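Local atomic coordinates of TBC1 domain family member 22A (Homo sapiens, PDB entry 2QFZ), a protein that may act as a GTPase-activating protein for Rab-family GTPases, probably through the Rab-GAP TBC domain that makes up most of this chain. Residues A[24-29]-A[53-58]; A[41-46]-A[60-65]. One frame throughout, in Å; residues are numbered along the deposited sequence.

Contact 1 of 2, residues A[24-29]-A[53-58]; sequences SRLDKF and KPVRPM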
loop_
_atom_site.group_PDB
_atom_site.type_symbol
_atom_site.label_atom_id
_atom_site.label_comp_id
_atom_site.label_asym_id
_atom_site.label_seq_id
_atom_site.Cartn_x
_atom_site.Cartn_y
_atom_site.Cartn_z
ATOM N N SER A 24 -27.014 2.518 -0.602
ATOM C CA SER A 24 -27.477 1.428 -1.534
ATOM C C SER A 24 -26.351 0.505 -2.005
ATOM O O SER A 24 -26.493 -0.726 -1.983
ATOM C CB SER A 24 -28.150 2.006 -2.757
ATOM O OG SER A 24 -28.488 0.947 -3.639
ATOM N N ARG A 25 -25.267 1.107 -2.497
ATOM C CA ARG A 25 -23.976 0.421 -2.549
ATOM C C ARG A 25 -23.516 0.276 -1.082
ATOM O O ARG A 25 -23.093 -0.775 -0.681
ATOM C CB ARG A 25 -22.935 1.230 -3.347
ATOM C CG ARG A 25 -21.530 0.555 -3.410
ATOM C CD ARG A 25 -20.443 1.338 -4.249
ATOM N NE ARG A 25 -19.183 0.557 -4.311
ATOM C CZ ARG A 25 -19.060 -0.591 -4.986
ATOM N NH1 ARG A 25 -20.082 -1.094 -5.699
ATOM N NH2 ARG A 25 -17.922 -1.231 -5.000
ATOM N N LEU A 26 -23.615 1.362 -0.314
ATOM C CA LEU A 26 -23.286 1.367 1.121
ATOM C C LEU A 26 -24.150 0.368 1.922
ATOM O O LEU A 26 -23.622 -0.427 2.729
ATOM C CB LEU A 26 -23.438 2.789 1.680
ATOM C CG LEU A 26 -23.041 3.013 3.143
ATOM C CD1 LEU A 26 -21.529 2.626 3.371
ATOM C CD2 LEU A 26 -23.337 4.465 3.578
ATOM N N ASP A 27 -25.469 0.405 1.694
ATOM C CA ASP A 27 -26.395 -0.604 2.248
ATOM C C ASP A 27 -26.039 -2.054 1.872
ATOM O O ASP A 27 -26.277 -2.948 2.631
ATOM C CB ASP A 27 -27.849 -0.296 1.821
ATOM N N LYS A 28 -25.448 -2.281 0.704
ATOM C CA LYS A 28 -25.000 -3.636 0.325
ATOM C C LYS A 28 -23.761 -4.085 1.133
ATOM O O LYS A 28 -23.719 -5.197 1.635
ATOM C CB LYS A 28 -24.708 -3.700 -1.188
ATOM C CG LYS A 28 -25.348 -4.874 -1.913
ATOM C CD LYS A 28 -26.086 -4.427 -3.183
ATOM C CE LYS A 28 -25.170 -3.770 -4.224
ATOM N NZ LYS A 28 -25.936 -2.864 -5.132
ATOM N N PHE A 29 -22.762 -3.209 1.243
ATOM C CA PHE A 29 -21.594 -3.455 2.106
ATOM C C PHE A 29 -22.012 -3.747 3.546
ATOM O O PHE A 29 -21.607 -4.756 4.137
ATOM C CB PHE A 29 -20.649 -2.234 2.102
ATOM C CG PHE A 29 -19.725 -2.218 0.959
ATOM C CD1 PHE A 29 -18.503 -2.893 1.025
ATOM C CD2 PHE A 29 -20.082 -1.604 -0.218
ATOM C CE1 PHE A 29 -17.651 -2.889 -0.051
ATOM C CE2 PHE A 29 -19.220 -1.622 -1.319
ATOM C CZ PHE A 29 -18.013 -2.246 -1.223
ATOM N N LYS A 53 -16.254 4.946 2.131
ATOM C CA LYS A 53 -15.442 5.320 3.290
ATOM C C LYS A 53 -15.959 4.835 4.666
ATOM O O LYS A 53 -15.163 4.328 5.468
ATOM C CB LYS A 53 -15.201 6.823 3.269
ATOM C CG LYS A 53 -14.534 7.376 4.497
ATOM C CD LYS A 53 -14.234 8.870 4.345
ATOM C CE LYS A 53 -13.038 9.130 3.414
ATOM N NZ LYS A 53 -12.132 10.208 3.967
ATOM N N PRO A 54 -17.274 4.977 4.943
ATOM C CA PRO A 54 -17.877 4.479 6.202
ATOM C C PRO A 54 -17.621 3.000 6.558
ATOM O O PRO A 54 -17.512 2.639 7.738
ATOM C CB PRO A 54 -19.393 4.721 5.978
ATOM C CG PRO A 54 -19.416 5.910 5.066
ATOM C CD PRO A 54 -18.285 5.653 4.107
ATOM N N VAL A 55 -17.519 2.147 5.559
ATOM C CA VAL A 55 -17.263 0.735 5.803
ATOM C C VAL A 55 -15.840 0.288 5.434
ATOM O O VAL A 55 -15.523 -0.912 5.506
ATOM C CB VAL A 55 -18.340 -0.126 5.090
ATOM C CG1 VAL A 55 -19.683 0.111 5.740
ATOM C CG2 VAL A 55 -18.403 0.175 3.580
ATOM N N ARG A 56 -14.955 1.236 5.071
ATOM C CA ARG A 56 -13.628 0.850 4.611
ATOM C C ARG A 56 -12.779 0.218 5.719
ATOM O O ARG A 56 -12.226 -0.832 5.506
ATOM C CB ARG A 56 -12.881 1.991 3.864
ATOM C CG ARG A 56 -11.558 1.593 3.317
ATOM C CD ARG A 56 -10.821 2.780 2.665
ATOM N NE ARG A 56 -11.155 2.962 1.254
ATOM C CZ ARG A 56 -11.517 4.106 0.679
ATOM N NH1 ARG A 56 -11.665 5.209 1.382
ATOM N NH2 ARG A 56 -11.766 4.129 -0.624
ATOM N N PRO A 57 -12.710 0.828 6.919
ATOM C CA PRO A 57 -11.939 0.189 7.970
ATOM C C PRO A 57 -12.302 -1.279 8.250
ATOM O O PRO A 57 -11.404 -2.119 8.297
ATOM C CB PRO A 57 -12.222 1.084 9.202
ATOM C CG PRO A 57 -12.500 2.448 8.545
ATOM C CD PRO A 57 -13.340 2.072 7.391
ATOM N N MET A 58 -13.573 -1.599 8.474
ATOM C CA MET A 58 -13.921 -3.023 8.740
ATOM C C MET A 58 -13.752 -3.916 7.487
ATOM O O MET A 58 -13.408 -5.098 7.601
ATOM C CB MET A 58 -15.353 -3.117 9.264
ATOM C CG MET A 58 -15.862 -4.533 9.611
ATOM S SD MET A 58 -14.834 -5.539 10.731
ATOM C CE MET A 58 -14.858 -4.524 12.232
#
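V55 meets L26 and F29 with its two methyl groups, one for each. Its CG2 packs against F29 at the root of the aromatic side chain, 3.6 Å from CB of F29 and 3.8 Å from CG of F29, and so approaches the ring obliquely, at the end attached to CB. CG1 of V55 turns instead to L26, lying 3.9 Å from CD1 of L26. That same leucine methyl also reaches CB of P54, at 4.0 Å, and the two side chains cross there at about a right angle. No hydrogen bond links the segments, so the contact is purely apolar. A beta-branched residue suits this place because its two methyls, spread from one carbon, can serve two neighbours on the facing helix. L26 does not point straight at its partners from the backbone; with CG anti to the backbone N (chi1 -176°), it carries its branch across to them.

Behind this first layer, R25 flanks the phenylalanine: CE2 of F29 lies 3.5 Å above one face of the guanidinium, offset toward its rim, while NH2 of R25 hydrogen-bonds to G50 O. P54 belongs to a short 3-10 turn, where its ring suits the bent backbone, and V55, the last residue of that turn, is the N-cap of helix 56-63. The contact thus joins the first turn of helix 25-34 to the start of helix 56-63. Helix 40-47 covers another part of F29 through L43, L46 and S47, while K30 and L33 of helix 25-34 add to the cover over V55.

Contact 2 of 2, residues A[41-46]-A[60-65]; sequences EELRRL and WKLLSG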
loop_
_atom_site.group_PDB
_atom_site.type_symbol
_atom_site.label_atom_id
_atom_site.label_comp_id
_atom_site.label_asym_id
_atom_site.label_seq_id
_atom_site.Cartn_x
_atom_site.Cartn_y
_atom_site.Cartn_z
ATOM N N GLU A 41 -16.099 -13.765 -0.633
ATOM C CA GLU A 41 -16.092 -13.780 -2.102
ATOM C C GLU A 41 -16.913 -12.619 -2.621
ATOM O O GLU A 41 -16.408 -11.793 -3.404
ATOM C CB GLU A 41 -16.648 -15.111 -2.656
ATOM C CG GLU A 41 -16.933 -15.100 -4.182
ATOM N N GLU A 42 -18.167 -12.542 -2.164
ATOM C CA GLU A 42 -19.033 -11.427 -2.479
ATOM C C GLU A 42 -18.505 -10.059 -2.025
ATOM O O GLU A 42 -18.647 -9.090 -2.742
ATOM C CB GLU A 42 -20.464 -11.632 -1.924
ATOM C CG GLU A 42 -21.365 -12.474 -2.797
ATOM C CD GLU A 42 -21.148 -12.205 -4.286
ATOM O OE1 GLU A 42 -21.540 -11.109 -4.757
ATOM O OE2 GLU A 42 -20.558 -13.086 -4.965
ATOM N N LEU A 43 -17.927 -9.976 -0.843
ATOM C CA LEU A 43 -17.303 -8.708 -0.381
ATOM C C LEU A 43 -16.158 -8.243 -1.307
ATOM O O LEU A 43 -16.100 -7.053 -1.644
ATOM C CB LEU A 43 -16.765 -8.866 1.043
ATOM C CG LEU A 43 -16.311 -7.621 1.804
ATOM C CD1 LEU A 43 -17.488 -6.685 2.059
ATOM C CD2 LEU A 43 -15.586 -8.031 3.118
ATOM N N ARG A 44 -15.269 -9.180 -1.678
ATOM C CA ARG A 44 -14.169 -8.939 -2.662
ATOM C C ARG A 44 -14.650 -8.442 -3.990
ATOM O O ARG A 44 -14.091 -7.483 -4.514
ATOM C CB ARG A 44 -13.355 -10.199 -2.938
ATOM C CG ARG A 44 -12.458 -10.564 -1.840
ATOM C CD ARG A 44 -11.601 -11.735 -2.180
ATOM N NE ARG A 44 -11.092 -12.309 -0.947
ATOM C CZ ARG A 44 -11.591 -13.384 -0.347
ATOM N NH1 ARG A 44 -12.596 -14.069 -0.901
ATOM N NH2 ARG A 44 -11.051 -13.807 0.795
ATOM N N ARG A 45 -15.672 -9.105 -4.552
ATOM C CA ARG A 45 -16.265 -8.676 -5.824
ATOM C C ARG A 45 -16.854 -7.261 -5.733
ATOM O O ARG A 45 -16.801 -6.498 -6.703
ATOM C CB ARG A 45 -17.318 -9.689 -6.297
ATOM C CG ARG A 45 -18.197 -9.202 -7.418
ATOM N N LEU A 46 -17.406 -6.890 -4.576
ATOM C CA LEU A 46 -17.932 -5.528 -4.419
ATOM C C LEU A 46 -16.793 -4.512 -4.194
ATOM O O LEU A 46 -16.841 -3.414 -4.686
ATOM C CB LEU A 46 -18.920 -5.424 -3.268
ATOM C CG LEU A 46 -20.376 -5.816 -3.496
ATOM C CD1 LEU A 46 -21.198 -5.280 -2.342
ATOM C CD2 LEU A 46 -20.913 -5.311 -4.806
ATOM N N TRP A 60 -11.448 -3.575 4.996
ATOM C CA TRP A 60 -10.011 -3.894 4.963
ATOM C C TRP A 60 -9.589 -4.940 5.994
ATOM O O TRP A 60 -8.798 -5.877 5.703
ATOM C CB TRP A 60 -9.175 -2.619 5.154
ATOM C CG TRP A 60 -9.031 -1.766 3.948
ATOM C CD1 TRP A 60 -9.852 -1.715 2.882
ATOM C CD2 TRP A 60 -7.993 -0.795 3.700
ATOM N NE1 TRP A 60 -9.383 -0.823 1.950
ATOM C CE2 TRP A 60 -8.244 -0.237 2.427
ATOM C CE3 TRP A 60 -6.832 -0.425 4.380
ATOM C CZ2 TRP A 60 -7.398 0.707 1.841
ATOM C CZ3 TRP A 60 -5.990 0.529 3.803
ATOM C CH2 TRP A 60 -6.287 1.090 2.551
ATOM N N LYS A 61 -10.094 -4.794 7.206
ATOM C CA LYS A 61 -9.846 -5.800 8.237
ATOM C C LYS A 61 -10.337 -7.190 7.887
ATOM O O LYS A 61 -9.651 -8.174 8.182
ATOM C CB LYS A 61 -10.394 -5.365 9.584
ATOM C CG LYS A 61 -9.621 -4.207 10.163
ATOM C CD LYS A 61 -10.219 -3.726 11.501
ATOM C CE LYS A 61 -9.893 -2.268 11.702
ATOM N NZ LYS A 61 -10.221 -1.855 13.088
ATOM N N LEU A 62 -11.501 -7.300 7.263
ATOM C CA LEU A 62 -11.993 -8.614 6.860
ATOM C C LEU A 62 -11.258 -9.210 5.650
ATOM O O LEU A 62 -10.936 -10.418 5.650
ATOM C CB LEU A 62 -13.492 -8.613 6.597
ATOM C CG LEU A 62 -14.334 -8.424 7.845
ATOM C CD1 LEU A 62 -15.770 -8.027 7.453
ATOM C CD2 LEU A 62 -14.286 -9.708 8.755
ATOM N N LEU A 63 -11.005 -8.378 4.644
ATOM C CA LEU A 63 -10.382 -8.820 3.399
ATOM C C LEU A 63 -8.920 -9.208 3.607
ATOM O O LEU A 63 -8.438 -10.104 2.953
ATOM C CB LEU A 63 -10.507 -7.744 2.307
ATOM C CG LEU A 63 -11.857 -7.522 1.648
ATOM C CD1 LEU A 63 -11.797 -6.350 0.653
ATOM C CD2 LEU A 63 -12.303 -8.772 0.960
ATOM N N SER A 64 -8.238 -8.576 4.558
ATOM C CA SER A 64 -6.885 -8.966 4.920
ATOM C C SER A 64 -6.798 -10.183 5.844
ATOM O O SER A 64 -5.692 -10.640 6.136
ATOM C CB SER A 64 -6.209 -7.844 5.660
ATOM O OG SER A 64 -6.787 -7.760 6.961
ATOM N N GLY A 65 -7.931 -10.663 6.349
ATOM C CA GLY A 65 -7.956 -11.778 7.293
ATOM C C GLY A 65 -7.612 -11.435 8.735
ATOM O O GLY A 65 -7.321 -12.320 9.536
#
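L63 puts its CD2 methyl between two neighbours on helix 40-47, L43 and R44, and accounts for the largest share of the buried surface. On the inner side the packing is leucine on leucine. CD2 of L43 lies 4.0 Å from CD2 of L63 and 4.1 Å from CB of L62, ordinary van der Waals spacings; L43 and L63 cross obliquely. L43 points directly at the other helix and, with CG anti to its own nitrogen (chi1 -169°), lays a methyl against L62 and L63 together. Leucine fits such a place because its forked end can set one methyl against both CB of L62 and the end of L63. L33 of helix 25-34 closes over both L43 and L62, which are buried.

The outer side differs in character. R44 is only partly exposed, and it is the aliphatic part of its chain that does the touching: CG of R44 comes 3.3 Å from CD2 of L63, closer than carbons normally pack, so the exact fit there is doubtful. The two side chains slide past each other in opposite directions. Farther out, NE of R44 is still 4.2 Å from CD2 of L63, which the guanidinium approaches obliquely. A long arginine suits this border, since its methylenes can cover a leucine while its charged end lies beyond them. No hydrogen bond or salt bridge joins the segments.

Past this leucine pair the chain leaves the helix: G65 is the first residue with non-helical backbone angles. It adopts a positive phi (79°), a conformation glycine reaches easily, and its N bonds back to L62 O at 3.1 Å, one of the two bonds into the last turn that, with the positive phi, make a Schellman motif, ending a helix packed by its leucines in the all-helical TBC fold.

In the fold
From the N terminus the chain runs through helix 25-34, then helix 40-47, then a loop and a 3-10 turn into helix 56-63. Contact 1 closes a loop of 23 intervening residues, bringing the start of the first helix to the start of the third. Contact 2 closes a shorter one of 13, bringing the second helix to the C-terminal turns of the third. Their segments alternate along the sequence, so the two closures cross and neither nests within the other. Their centres are about 11 Å apart, and they touch where R25 and K28 of contact 1 meet L46 of contact 2. Helix 56-63, common to both, unites the three N-terminal helices and also reaches helix 150-162 through R56 and P57.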